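Local coordinates for protein beta-lactamase (Serratia marcescens, PDB 5GWA) that probably hydrolyses beta-lactam antibiotics as a class A extended-spectrum enzyme, and is held here in a covalent complex with the inhibitor avibactam, at residues K139-K144 against P164-Q169; N131-L136 against V168-K173; V156-W161 against I226-N231; P44-Y49 against E148-A153. One frame throughout, in Å; residues are numbered along the deposited sequence.

Contact 1. Residues K139-K144 against P164-Q169. With NA (sodium ion), chain K.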
loop_
_atom_site.group_PDB
_atom_site.type_symbol
_atom_site.label_atom_id
_atom_site.label_comp_id
_atom_site.label_asym_id
_atom_site.label_seq_id
_atom_site.Cartn_x
_atom_site.Cartn_y
_atom_site.Cartn_z
ATOM N N LYS A 139 15.688 26.195 -7.276
ATOM C CA LYS A 139 14.404 26.809 -7.004
ATOM C C LYS A 139 13.285 25.896 -7.525
ATOM O O LYS A 139 13.557 24.933 -8.253
ATOM C CB LYS A 139 14.302 28.179 -7.665
ATOM C CG LYS A 139 15.329 29.192 -7.173
ATOM C CD LYS A 139 14.964 30.587 -7.643
ATOM C CE LYS A 139 15.705 31.643 -6.849
ATOM N NZ LYS A 139 17.025 31.897 -7.473
ATOM N N ASN A 140 12.053 26.240 -7.197
ATOM C CA ASN A 140 10.860 25.616 -7.828
ATOM C C ASN A 140 10.662 24.179 -7.412
ATOM O O ASN A 140 10.085 23.378 -8.174
ATOM C CB ASN A 140 10.866 25.737 -9.336
ATOM C CG ASN A 140 10.410 27.104 -9.801
ATOM O OD1 ASN A 140 9.720 27.822 -9.068
ATOM N ND2 ASN A 140 10.905 27.519 -10.922
ATOM N N ILE A 141 10.989 23.892 -6.160
ATOM C CA ILE A 141 10.594 22.654 -5.506
ATOM C C ILE A 141 9.948 23.007 -4.174
ATOM O O ILE A 141 10.535 23.778 -3.391
ATOM C CB ILE A 141 11.800 21.715 -5.266
ATOM C CG1 ILE A 141 12.481 21.370 -6.597
ATOM C CG2 ILE A 141 11.360 20.423 -4.569
ATOM C CD1 ILE A 141 13.754 20.575 -6.515
ATOM N N SER A 142 8.812 22.383 -3.884
ATOM C CA SER A 142 8.073 22.619 -2.646
ATOM C C SER A 142 7.865 21.300 -1.933
ATOM O O SER A 142 7.217 20.401 -2.474
ATOM C CB SER A 142 6.737 23.279 -2.940
ATOM O OG SER A 142 5.932 23.365 -1.774
ATOM N N ILE A 143 8.385 21.195 -0.714
ATOM C CA ILE A 143 8.204 19.993 0.111
ATOM C C ILE A 143 7.471 20.405 1.380
ATOM O O ILE A 143 8.045 21.103 2.252
ATOM C CB ILE A 143 9.541 19.279 0.373
ATOM C CG1 ILE A 143 10.144 18.796 -0.960
ATOM C CG2 ILE A 143 9.410 18.151 1.397
ATOM C CD1 ILE A 143 11.592 18.385 -0.923
ATOM N N LYS A 144 6.245 19.898 1.508
ATOM C CA LYS A 144 5.317 20.370 2.526
ATOM C C LYS A 144 4.650 19.261 3.337
ATOM O O LYS A 144 4.061 19.544 4.365
ATOM C CB LYS A 144 4.276 21.238 1.874
ATOM C CG LYS A 144 4.846 22.504 1.252
ATOM C CD LYS A 144 5.374 23.497 2.252
ATOM C CE LYS A 144 6.211 24.554 1.529
ATOM N NZ LYS A 144 6.576 25.669 2.445
ATOM N N PRO A 164 9.677 20.503 -13.789
ATOM C CA PRO A 164 10.512 19.354 -14.215
ATOM C C PRO A 164 11.985 19.712 -14.375
ATOM O O PRO A 164 12.862 18.868 -14.162
ATOM C CB PRO A 164 9.916 18.913 -15.537
ATOM C CG PRO A 164 8.683 19.715 -15.753
ATOM C CD PRO A 164 8.641 20.851 -14.762
ATOM N N ASP A 165 12.267 20.942 -14.806
ATOM C CA ASP A 165 13.633 21.408 -14.920
ATOM C C ASP A 165 14.325 21.534 -13.576
ATOM O O ASP A 165 15.479 21.142 -13.470
ATOM C CB ASP A 165 13.747 22.677 -15.774
ATOM C CG ASP A 165 12.881 23.813 -15.288
ATOM O OD1 ASP A 165 11.715 23.629 -14.901
ATOM O OD2 ASP A 165 13.368 24.964 -15.327
ATOM N N ALA A 166 13.588 21.879 -12.522
ATOM C CA ALA A 166 14.188 21.839 -11.180
ATOM C C ALA A 166 14.709 20.423 -10.909
ATOM O O ALA A 166 15.798 20.231 -10.340
ATOM C CB ALA A 166 13.207 22.249 -10.123
ATOM N N THR A 167 13.887 19.427 -11.206
ATOM C CA THR A 167 14.273 18.078 -10.898
ATOM C C THR A 167 15.574 17.687 -11.560
ATOM O O THR A 167 16.452 17.113 -10.908
ATOM C CB THR A 167 13.179 17.088 -11.308
ATOM O OG1 THR A 167 11.915 17.512 -10.778
ATOM C CG2 THR A 167 13.517 15.709 -10.843
ATOM N N VAL A 168 15.703 17.936 -12.861
ATOM C CA VAL A 168 16.919 17.518 -13.539
ATOM C C VAL A 168 18.138 18.380 -13.130
ATOM O O VAL A 168 19.247 17.850 -13.081
ATOM C CB VAL A 168 16.797 17.421 -15.058
ATOM C CG1 VAL A 168 15.822 16.342 -15.478
ATOM C CG2 VAL A 168 16.464 18.776 -15.683
ATOM N N GLN A 169 17.937 19.645 -12.784
ATOM C CA GLN A 169 19.010 20.453 -12.171
ATOM C C GLN A 169 19.528 19.785 -10.915
ATOM O O GLN A 169 20.751 19.652 -10.719
ATOM C CB GLN A 169 18.522 21.860 -11.883
ATOM C CG GLN A 169 18.274 22.671 -13.146
ATOM C CD GLN A 169 17.330 23.835 -12.924
ATOM O OE1 GLN A 169 17.174 24.321 -11.799
ATOM N NE2 GLN A 169 16.731 24.323 -14.004
HETATM NA NA NA K . 10.292 25.963 -14.982
HETATM O O HOH W 1 14.759 25.314 -10.738
HETATM O O HOH W 2 11.154 27.932 -16.674
HETATM O O HOH W 3 9.431 28.271 -13.890
#
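Ala166 meets the backbone of Lys139 and Asn140 and the side chain of Ile141 in a small van der Waals contact, part methyl on carbonyl and part methyl on aliphatic branch. It joins the entry to the short strand 141-142 with the first turns of helix 164-175. The methyl of Ala166 carries the packing. Its CB lies 3.3 Å from Lys139 O and 3.7 Å from Ile141 CG1. Ile141 reaches it because CG1 stands beside the backbone N (chi1 -59°), and the extended branch then runs alongside the methyl, with CD1 4.0 Å from Ala166 CB. One water donates to Lys139 O at 2.8 Å and to Gln169 OE1 at 2.8 Å. Asp165, nearby on the helix, faces a sodium ion. Its OD1 binds the metal at 2.7 Å, with two waters and Glu39 O as the other ligands. The same OD1 is hydrogen-bonded to Thr163 OG1, which also bonds Ala166 N. Just before the helix, Thr163 shares a backbone hydrogen bond with Asn140. The methyl thus packs on a carbonyl oxygen and an aliphatic branch, while between the two segments the polar link runs through the water.

Contact 2. Residues N131-L136 against V168-K173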
loop_
_atom_site.group_PDB
_atom_site.type_symbol
_atom_site.label_atom_id
_atom_site.label_comp_id
_atom_site.label_asym_id
_atom_site.label_seq_id
_atom_site.Cartn_x
_atom_site.Cartn_y
_atom_site.Cartn_z
ATOM N N ASN A 131 13.994 23.226 2.922
ATOM C CA ASN A 131 15.085 24.204 3.012
ATOM C C ASN A 131 16.412 23.668 2.484
ATOM O O ASN A 131 17.161 24.384 1.828
ATOM C CB ASN A 131 15.252 24.658 4.459
ATOM C CG ASN A 131 14.117 25.528 4.921
ATOM O OD1 ASN A 131 13.409 26.106 4.113
ATOM N ND2 ASN A 131 14.020 25.737 6.237
ATOM N N PHE A 132 16.726 22.433 2.817
ATOM C CA PHE A 132 17.954 21.805 2.384
ATOM C C PHE A 132 18.061 21.883 0.875
ATOM O O PHE A 132 19.100 22.207 0.302
ATOM C CB PHE A 132 18.012 20.355 2.869
ATOM C CG PHE A 132 19.156 19.582 2.321
ATOM C CD1 PHE A 132 20.428 19.770 2.804
ATOM C CD2 PHE A 132 18.990 18.789 1.196
ATOM C CE1 PHE A 132 21.500 19.128 2.234
ATOM C CE2 PHE A 132 20.034 18.046 0.707
ATOM C CZ PHE A 132 21.292 18.212 1.219
ATOM N N ILE A 133 16.980 21.493 0.216
ATOM C CA ILE A 133 16.966 21.494 -1.230
ATOM C C ILE A 133 17.111 22.911 -1.776
ATOM O O ILE A 133 17.937 23.141 -2.677
ATOM C CB ILE A 133 15.662 20.852 -1.759
ATOM C CG1 ILE A 133 15.638 19.355 -1.406
ATOM C CG2 ILE A 133 15.553 21.017 -3.280
ATOM C CD1 ILE A 133 16.759 18.502 -1.938
ATOM N N SER A 134 16.319 23.841 -1.252
ATOM C CA SER A 134 16.392 25.234 -1.658
ATOM C C SER A 134 17.832 25.750 -1.559
ATOM O O SER A 134 18.324 26.467 -2.460
ATOM C CB SER A 134 15.477 26.104 -0.808
ATOM O OG SER A 134 15.602 27.456 -1.231
ATOM N N LYS A 135 18.520 25.359 -0.499
ATOM C CA LYS A 135 19.881 25.886 -0.267
ATOM C C LYS A 135 20.972 25.256 -1.111
ATOM O O LYS A 135 22.085 25.808 -1.222
ATOM C CB LYS A 135 20.240 25.772 1.207
ATOM C CG LYS A 135 19.369 26.628 2.090
ATOM C CD LYS A 135 19.941 28.040 2.183
ATOM C CE LYS A 135 19.027 28.953 2.976
ATOM N NZ LYS A 135 19.593 30.333 3.026
ATOM N N LEU A 136 20.624 24.205 -1.847
ATOM C CA LEU A 136 21.515 23.690 -2.876
ATOM C C LEU A 136 21.558 24.612 -4.106
ATOM O O LEU A 136 22.353 24.374 -5.023
ATOM C CB LEU A 136 21.099 22.269 -3.273
ATOM C CG LEU A 136 21.218 21.216 -2.172
ATOM C CD1 LEU A 136 20.698 19.873 -2.668
ATOM C CD2 LEU A 136 22.638 21.055 -1.661
ATOM N N VAL A 168 15.703 17.936 -12.861
ATOM C CA VAL A 168 16.919 17.518 -13.539
ATOM C C VAL A 168 18.138 18.380 -13.130
ATOM O O VAL A 168 19.247 17.850 -13.081
ATOM C CB VAL A 168 16.797 17.421 -15.058
ATOM C CG1 VAL A 168 15.822 16.342 -15.478
ATOM C CG2 VAL A 168 16.464 18.776 -15.683
ATOM N N GLN A 169 17.937 19.645 -12.784
ATOM C CA GLN A 169 19.010 20.453 -12.171
ATOM C C GLN A 169 19.528 19.785 -10.915
ATOM O O GLN A 169 20.751 19.652 -10.719
ATOM C CB GLN A 169 18.522 21.860 -11.883
ATOM C CG GLN A 169 18.274 22.671 -13.146
ATOM C CD GLN A 169 17.330 23.835 -12.924
ATOM O OE1 GLN A 169 17.174 24.321 -11.799
ATOM N NE2 GLN A 169 16.731 24.323 -14.004
ATOM N N LEU A 170 18.595 19.360 -10.068
ATOM C CA LEU A 170 18.978 18.663 -8.852
ATOM C C LEU A 170 19.657 17.345 -9.134
ATOM O O LEU A 170 20.613 16.949 -8.417
ATOM C CB LEU A 170 17.759 18.500 -7.946
ATOM C CG LEU A 170 17.972 17.829 -6.589
ATOM C CD1 LEU A 170 18.801 18.768 -5.713
ATOM C CD2 LEU A 170 16.655 17.517 -5.872
ATOM N N LEU A 171 19.101 16.548 -10.053
ATOM C CA LEU A 171 19.708 15.264 -10.401
ATOM C C LEU A 171 21.134 15.412 -10.919
ATOM O O LEU A 171 21.983 14.564 -10.643
ATOM C CB LEU A 171 18.866 14.527 -11.442
ATOM C CG LEU A 171 17.557 13.953 -10.920
ATOM C CD1 LEU A 171 16.629 13.672 -12.069
ATOM C CD2 LEU A 171 17.740 12.695 -10.086
ATOM N N LYS A 172 21.399 16.489 -11.657
ATOM C CA LYS A 172 22.737 16.742 -12.185
ATOM C C LYS A 172 23.745 17.160 -11.104
ATOM O O LYS A 172 24.841 16.577 -11.053
ATOM C CB LYS A 172 22.659 17.789 -13.296
ATOM C CG LYS A 172 24.001 18.174 -13.888
ATOM C CD LYS A 172 23.806 19.037 -15.112
ATOM C CE LYS A 172 25.122 19.413 -15.763
ATOM N NZ LYS A 172 24.930 19.867 -17.167
ATOM N N LYS A 173 23.321 18.009 -10.174
ATOM C CA LYS A 173 24.131 18.372 -8.991
ATOM C C LYS A 173 24.481 17.101 -8.245
ATOM O O LYS A 173 25.629 16.839 -7.866
ATOM C CB LYS A 173 23.360 19.309 -8.077
ATOM C CG LYS A 173 23.179 20.710 -8.637
ATOM C CD LYS A 173 22.645 21.658 -7.578
ATOM C CE LYS A 173 22.411 23.043 -8.141
ATOM N NZ LYS A 173 23.677 23.827 -8.025
#
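Leu136 and Ile133 pack on Leu170 where two helices of the class A beta-lactamase fold meet: the C-terminal part of helix 126-135 with the residue after it, and the middle of helix 164-175. The apolar part is a three-residue cluster. Leu170 divides its two methyls between two partners. Its CD1 lies 3.8 Å from Leu136 CD1, and its CD2 lies 4.1 Å from Ile133 CD1. The Leu170 side chain sets off with CG anti to the backbone N (chi1 -178°), which leads the fork toward the other helix. Ile133 crosses it at about a right angle, whereas Leu136 meets it at a slant. On its other side helix 164-175 rests on the main sheet through Val168.

The polar part lies at the margin, where Lys173 reaches across to Leu136. Its chain is extended up to CE and then bends at the last torsion (chi4 -88°). There Lys173 NZ makes a weak hydrogen bond of 3.3 Å to Leu136 O, with CE 3.4 Å from the same oxygen.

Contact 3. Residues V156-W161 against I226-N231. With NA (sodium ion), chain X; NA (sodium ion), chain B.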
loop_
_atom_site.group_PDB
_atom_site.type_symbol
_atom_site.label_atom_id
_atom_site.label_comp_id
_atom_site.label_asym_id
_atom_site.label_seq_id
_atom_site.Cartn_x
_atom_site.Cartn_y
_atom_site.Cartn_z
ATOM N N VAL A 156 -3.736 17.311 -0.931
ATOM C CA VAL A 156 -2.486 17.559 -0.214
ATOM C C VAL A 156 -1.253 17.239 -1.080
ATOM O O VAL A 156 -0.219 17.916 -1.004
ATOM C CB VAL A 156 -2.423 16.773 1.099
ATOM C CG1 VAL A 156 -1.084 16.986 1.781
ATOM C CG2 VAL A 156 -3.573 17.172 2.028
ATOM N N GLN A 157 -1.390 16.272 -1.972
ATOM C CA GLN A 157 -0.296 15.939 -2.906
ATOM C C GLN A 157 0.186 17.109 -3.768
ATOM O O GLN A 157 1.329 17.153 -4.160
ATOM C CB GLN A 157 -0.659 14.760 -3.826
ATOM C CG GLN A 157 -1.827 15.032 -4.765
ATOM C CD GLN A 157 -2.339 13.772 -5.412
ATOM O OE1 GLN A 157 -1.606 13.103 -6.153
ATOM N NE2 GLN A 157 -3.642 13.558 -5.312
ATOM N N TYR A 158 -0.708 18.044 -4.107
ATOM C CA TYR A 158 -0.320 19.145 -4.944
ATOM C C TYR A 158 0.575 20.149 -4.183
ATOM O O TYR A 158 1.229 20.991 -4.814
ATOM C CB TYR A 158 -1.550 19.841 -5.577
ATOM C CG TYR A 158 -2.316 18.969 -6.553
ATOM C CD1 TYR A 158 -1.990 18.950 -7.895
ATOM C CD2 TYR A 158 -3.373 18.194 -6.114
ATOM C CE1 TYR A 158 -2.707 18.160 -8.802
ATOM C CE2 TYR A 158 -4.083 17.401 -6.986
ATOM C CZ TYR A 158 -3.725 17.378 -8.326
ATOM O OH TYR A 158 -4.464 16.610 -9.188
ATOM N N THR A 159 0.615 20.064 -2.847
ATOM C CA THR A 159 1.519 20.926 -2.096
ATOM C C THR A 159 2.965 20.492 -2.177
ATOM O O THR A 159 3.877 21.262 -1.851
ATOM C CB THR A 159 1.112 21.100 -0.621
ATOM O OG1 THR A 159 1.286 19.878 0.108
ATOM C CG2 THR A 159 -0.321 21.535 -0.518
ATOM N N ASN A 160 3.179 19.234 -2.550
ATOM C CA ASN A 160 4.506 18.708 -2.819
ATOM C C ASN A 160 4.751 18.746 -4.327
ATOM O O ASN A 160 4.524 17.764 -5.036
ATOM C CB ASN A 160 4.627 17.266 -2.357
ATOM C CG ASN A 160 4.660 17.120 -0.865
ATOM O OD1 ASN A 160 5.241 17.930 -0.154
ATOM N ND2 ASN A 160 4.109 16.048 -0.383
ATOM N N TRP A 161 5.150 19.907 -4.825
ATOM C CA TRP A 161 5.201 20.137 -6.266
ATOM C C TRP A 161 6.583 20.482 -6.748
ATOM O O TRP A 161 7.466 20.867 -5.956
ATOM C CB TRP A 161 4.223 21.254 -6.677
ATOM C CG TRP A 161 4.462 22.605 -5.995
ATOM C CD1 TRP A 161 3.705 23.158 -5.002
ATOM C CD2 TRP A 161 5.405 23.616 -6.384
ATOM N NE1 TRP A 161 4.216 24.396 -4.653
ATOM C CE2 TRP A 161 5.231 24.714 -5.513
ATOM C CE3 TRP A 161 6.376 23.702 -7.375
ATOM C CZ2 TRP A 161 6.042 25.851 -5.577
ATOM C CZ3 TRP A 161 7.155 24.852 -7.444
ATOM C CH2 TRP A 161 6.967 25.902 -6.550
ATOM N N ILE A 226 -9.609 10.922 -12.794
ATOM C CA ILE A 226 -8.319 11.619 -12.960
ATOM C C ILE A 226 -7.231 11.001 -12.070
ATOM O O ILE A 226 -7.393 10.908 -10.866
ATOM C CB ILE A 226 -8.472 13.096 -12.578
ATOM C CG1 ILE A 226 -9.599 13.715 -13.401
ATOM C CG2 ILE A 226 -7.174 13.862 -12.786
ATOM C CD1 ILE A 226 -9.297 13.740 -14.879
ATOM N N THR A 227 -6.124 10.616 -12.693
ATOM C CA THR A 227 -4.934 10.215 -11.974
ATOM C C THR A 227 -3.964 11.430 -11.895
ATOM O O THR A 227 -3.360 11.830 -12.891
ATOM C CB THR A 227 -4.288 9.035 -12.664
ATOM O OG1 THR A 227 -5.263 7.956 -12.787
ATOM C CG2 THR A 227 -3.146 8.532 -11.839
ATOM N N ALA A 228 -3.810 11.945 -10.684
ATOM C CA ALA A 228 -3.040 13.170 -10.477
ATOM C C ALA A 228 -1.598 13.077 -10.953
ATOM O O ALA A 228 -1.056 14.050 -11.445
ATOM C CB ALA A 228 -3.060 13.569 -9.028
ATOM N N ALA A 229 -0.946 11.944 -10.679
ATOM C CA ALA A 229 0.496 11.808 -10.910
ATOM C C ALA A 229 0.902 10.399 -11.327
ATOM O O ALA A 229 0.513 9.425 -10.695
ATOM C CB ALA A 229 1.271 12.218 -9.677
ATOM N N THR A 230 1.655 10.325 -12.416
ATOM C CA THR A 230 2.385 9.111 -12.801
ATOM C C THR A 230 3.741 9.608 -13.310
ATOM O O THR A 230 3.863 10.220 -14.373
ATOM C CB THR A 230 1.654 8.349 -13.927
ATOM O OG1 THR A 230 0.298 8.136 -13.553
ATOM C CG2 THR A 230 2.298 7.004 -14.193
ATOM N N ASN A 231 4.787 9.376 -12.498
ATOM C CA ASN A 231 6.048 10.062 -12.665
ATOM C C ASN A 231 7.214 9.067 -12.667
ATOM O O ASN A 231 7.132 8.018 -12.019
ATOM C CB ASN A 231 6.301 10.996 -11.465
ATOM C CG ASN A 231 5.133 11.947 -11.172
ATOM O OD1 ASN A 231 4.433 12.420 -12.094
ATOM N ND2 ASN A 231 5.097 12.430 -9.921
HETATM NA NA NA X . -0.412 6.683 -10.959
HETATM NA NA NA B . -6.876 8.053 -15.018
HETATM O O HOH W 4 -8.127 5.760 -14.842
#
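Gln157 and Ala228 mark the closest approach of the two backbones, with their CA atoms 8.5 Å apart. Residues 156-159 have helical backbone angles but lack regular helix bonds. Residues 227-231 form a strand in which Ala228 departs from extended angles (phi -59°, psi -42°). On the first side the turn is closed at Val156 O. This carbonyl accepts from Thr159 N and from Thr159 OG1, the latter at 2.7 Å and in the carbonyl plane.

The methyl of Ala228 is the shared target of the side chains: its CB lies 3.3 Å from Gln157 OE1 and 3.4 Å from Tyr158 OH. Gln157 starts out with CG flanked by its own N and C (chi1 64°), and its extended chain carries the amide across to the strand. The Tyr158 ring comes up obliquely, with CZ 3.9 Å from Ala228 CB. Residues 156-160 are the last part of the omega loop of class A beta-lactamases, just before strand 161-162. Strand 227-237 is the neighbour of strand 212-218 in the main sheet. Gln157 OE1 accepts from Gln46 NE2, and Gln157 NE2 bonds Trp154 O. Tyr158 OH is hydrogen-bonded to Asp252 OD1 on strand 243-253. Along the strand, one sodium ion is bound by Ala229 O at 2.9 Å. Another is held by Thr227 OG1 at 2.8 Å, with a water, Gly225 O and Glu255 O.

Contact 4. Residues P44-Y49 against E148-A153. With NA (sodium ion), chain Q; NXL ((2S,5R)-1-formyl-5-[(sulfooxy)amino]piperidine-2-carboxamide), chain C.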
loop_
_atom_site.group_PDB
_atom_site.type_symbol
_atom_site.label_atom_id
_atom_site.label_comp_id
_atom_site.label_asym_id
_atom_site.label_seq_id
_atom_site.Cartn_x
_atom_site.Cartn_y
_atom_site.Cartn_z
ATOM N N PRO A 44 2.676 17.505 -9.222
ATOM C CA PRO A 44 2.762 16.822 -7.961
ATOM C C PRO A 44 3.816 15.728 -8.014
ATOM O O PRO A 44 3.851 14.938 -8.963
ATOM C CB PRO A 44 1.351 16.267 -7.773
ATOM C CG PRO A 44 0.814 16.137 -9.156
ATOM C CD PRO A 44 1.404 17.270 -9.923
ATOM N N MET A 45 4.699 15.740 -7.033
ATOM C CA MET A 45 5.864 14.843 -7.050
ATOM C C MET A 45 5.524 13.383 -6.678
ATOM O O MET A 45 6.219 12.450 -7.139
ATOM C CB MET A 45 6.955 15.361 -6.114
ATOM C CG MET A 45 7.642 16.577 -6.640
ATOM S SD MET A 45 9.093 17.038 -5.695
ATOM C CE MET A 45 8.356 17.806 -4.268
ATOM N N GLN A 46 4.555 13.202 -5.777
ATOM C CA GLN A 46 4.289 11.947 -5.054
ATOM C C GLN A 46 5.624 11.356 -4.619
ATOM O O GLN A 46 6.468 12.108 -4.116
ATOM C CB GLN A 46 3.490 11.009 -5.910
ATOM C CG GLN A 46 2.017 11.304 -5.938
ATOM C CD GLN A 46 1.332 10.996 -4.629
ATOM O OE1 GLN A 46 1.940 10.498 -3.685
ATOM N NE2 GLN A 46 0.031 11.352 -4.546
ATOM N N SER A 47 5.875 10.088 -4.889
ATOM C CA SER A 47 7.008 9.410 -4.260
ATOM C C SER A 47 8.361 9.861 -4.795
ATOM O O SER A 47 9.376 9.535 -4.166
ATOM C CB SER A 47 6.944 7.893 -4.401
ATOM O OG SER A 47 5.919 7.296 -3.603
ATOM N N THR A 48 8.404 10.664 -5.864
ATOM C CA THR A 48 9.682 11.117 -6.380
ATOM C C THR A 48 10.415 11.995 -5.369
ATOM O O THR A 48 11.632 11.990 -5.361
ATOM C CB THR A 48 9.598 11.847 -7.735
ATOM O OG1 THR A 48 8.853 13.052 -7.581
ATOM C CG2 THR A 48 8.960 10.932 -8.799
ATOM N N TYR A 49 9.694 12.576 -4.416
ATOM C CA TYR A 49 10.363 13.389 -3.420
ATOM C C TYR A 49 11.137 12.626 -2.393
ATOM O O TYR A 49 11.869 13.236 -1.582
ATOM C CB TYR A 49 9.441 14.439 -2.829
ATOM C CG TYR A 49 8.564 14.019 -1.658
ATOM C CD1 TYR A 49 8.161 12.694 -1.472
ATOM C CD2 TYR A 49 8.018 14.993 -0.806
ATOM C CE1 TYR A 49 7.306 12.350 -0.430
ATOM C CE2 TYR A 49 7.187 14.647 0.251
ATOM C CZ TYR A 49 6.791 13.324 0.406
ATOM O OH TYR A 49 5.916 12.974 1.436
ATOM N N GLU A 148 1.884 10.283 5.160
ATOM C CA GLU A 148 0.654 10.177 5.970
ATOM C C GLU A 148 -0.255 11.367 5.716
ATOM O O GLU A 148 -1.454 11.199 5.485
ATOM C CB GLU A 148 1.023 10.081 7.417
ATOM C CG GLU A 148 -0.146 10.162 8.385
ATOM C CD GLU A 148 0.300 10.032 9.833
ATOM O OE1 GLU A 148 1.512 10.173 10.112
ATOM O OE2 GLU A 148 -0.574 9.854 10.713
ATOM N N GLU A 149 0.347 12.551 5.642
ATOM C CA GLU A 149 -0.415 13.753 5.377
ATOM C C GLU A 149 -1.055 13.751 3.982
ATOM O O GLU A 149 -2.211 14.158 3.798
ATOM C CB GLU A 149 0.475 14.984 5.589
ATOM C CG GLU A 149 0.809 15.256 7.030
ATOM C CD GLU A 149 1.763 16.409 7.238
ATOM O OE1 GLU A 149 2.699 16.605 6.430
ATOM O OE2 GLU A 149 1.736 16.995 8.342
ATOM N N MET A 150 -0.359 13.219 2.980
ATOM C CA MET A 150 -0.909 13.146 1.638
ATOM C C MET A 150 -2.101 12.180 1.560
ATOM O O MET A 150 -2.975 12.320 0.719
ATOM C CB MET A 150 0.176 12.725 0.624
ATOM C CG MET A 150 1.106 13.864 0.256
ATOM S SD MET A 150 2.024 13.516 -1.250
ATOM C CE MET A 150 3.181 12.342 -0.606
ATOM N N HIS A 151 -2.027 11.107 2.321
ATOM C CA HIS A 151 -3.079 10.074 2.268
ATOM C C HIS A 151 -4.353 10.539 2.973
ATOM O O HIS A 151 -5.391 9.874 2.861
ATOM C CB HIS A 151 -2.568 8.767 2.898
ATOM C CG HIS A 151 -1.645 7.998 2.013
ATOM N ND1 HIS A 151 -0.390 8.454 1.653
ATOM C CD2 HIS A 151 -1.793 6.789 1.415
ATOM C CE1 HIS A 151 0.186 7.568 0.856
ATOM N NE2 HIS A 151 -0.654 6.555 0.686
ATOM N N LYS A 152 -4.304 11.662 3.693
ATOM C CA LYS A 152 -5.501 12.131 4.416
ATOM C C LYS A 152 -6.487 12.852 3.524
ATOM O O LYS A 152 -7.678 12.967 3.878
ATOM C CB LYS A 152 -5.126 13.032 5.572
ATOM C CG LYS A 152 -4.706 12.248 6.799
ATOM C CD LYS A 152 -4.562 13.136 7.989
ATOM C CE LYS A 152 -4.525 12.318 9.266
ATOM N NZ LYS A 152 -3.476 11.276 9.239
ATOM N N ALA A 153 -6.016 13.375 2.395
ATOM C CA ALA A 153 -6.862 14.165 1.524
ATOM C C ALA A 153 -6.278 14.367 0.135
ATOM O O ALA A 153 -5.097 14.663 -0.033
ATOM C CB ALA A 153 -7.154 15.509 2.175
HETATM NA NA NA Q . -2.968 13.785 -1.592
HETATM O OAC NXL C . 4.409 7.807 -5.229
HETATM C CAN NXL C . 4.711 7.060 -4.305
HETATM N N NXL C . 3.950 6.204 -3.788
HETATM C CAJ NXL C . 4.462 5.161 -2.925
HETATM C CA NXL C . 2.551 6.152 -4.191
HETATM C C NXL C . 1.565 6.482 -3.123
HETATM O O NXL C . 1.903 6.637 -1.964
HETATM N NAA NXL C . 0.287 6.451 -3.511
HETATM C CB NXL C . 2.262 4.787 -4.762
HETATM C CAH NXL C . 2.787 3.660 -3.906
HETATM C CAO NXL C . 4.269 3.823 -3.598
HETATM N NAK NXL C . 5.208 3.651 -4.727
HETATM O OAL NXL C . 4.717 3.837 -5.935
HETATM S SAR NXL C . 5.749 4.197 -7.008
HETATM O OAD NXL C . 6.028 2.945 -7.638
HETATM O OAE NXL C . 5.307 5.028 -8.073
HETATM O OAG NXL C . 6.830 5.126 -6.211
HETATM O O HOH W 5 -2.274 11.361 -2.711
#
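Gln46 and Met150 bend to meet each other, Gln46 at its second torsion (chi2 -70°) and Met150 at its third (chi3 -75°). Tyr49 turns its ring in over its own backbone (chi1 86°), toward the same methyl. The contact joins the start of the SxxK motif of a class A beta-lactamase to the short helix 147-151 of the omega loop. Met150 CE is the meeting point. It lies 3.5 Å from Tyr49 OH and 3.8 Å from Gln46 OE1. The Gln46 and Met150 side chains run antiparallel alongside each other, with Met150 SD and CE beside Gln46 OE1. The methyl lies obliquely to the Tyr49 ring, whose hydroxyl is hydrogen-bonded to Ala145 O.

A sodium ion adds a polar link. It is bound by Met150 O, Ala153 O, Trp154 O and a water. That water accepts from Gln46 NE2 at 2.9 Å, so Gln46 is tied to the loop through the metal shell; NE2 also donates to Gln157 OE1.

Ser47 follows Gln46 directly and carries the inhibitor. Its OG is covalently bonded to CAN of avibactam, and Lys50 NZ is hydrogen-bonded to that OG. His151 comes to the carboxamide with its ring edge, CE1 lying 3.4 Å from the inhibitor's O. The carbamoyl oxygen OAC lies 2.7 Å from Ser47 N in a weak hydrogen bond, consistent with an oxyanion hole.

From the N terminus, residues 44-49 come first, and contact 4 closes the long excursion to helix 147-151. Contact 2 starts next and returns from helix 126-135 to helix 164-175. Contact 1 sits within that span and ends on the same helix, with Val168 and Gln169 shared. Contact 4 crosses both, since its second segment lies inside their loops. Contact 3 opens after contact 4 has closed and crosses contacts 1 and 2 on its way to strand 227-237. Contacts 1 and 2 tie helix 126-135 and strand 141-142 to helix 164-175. Contacts 3 and 4 tie the omega loop to the main sheet and to the segment bearing the active-site serine.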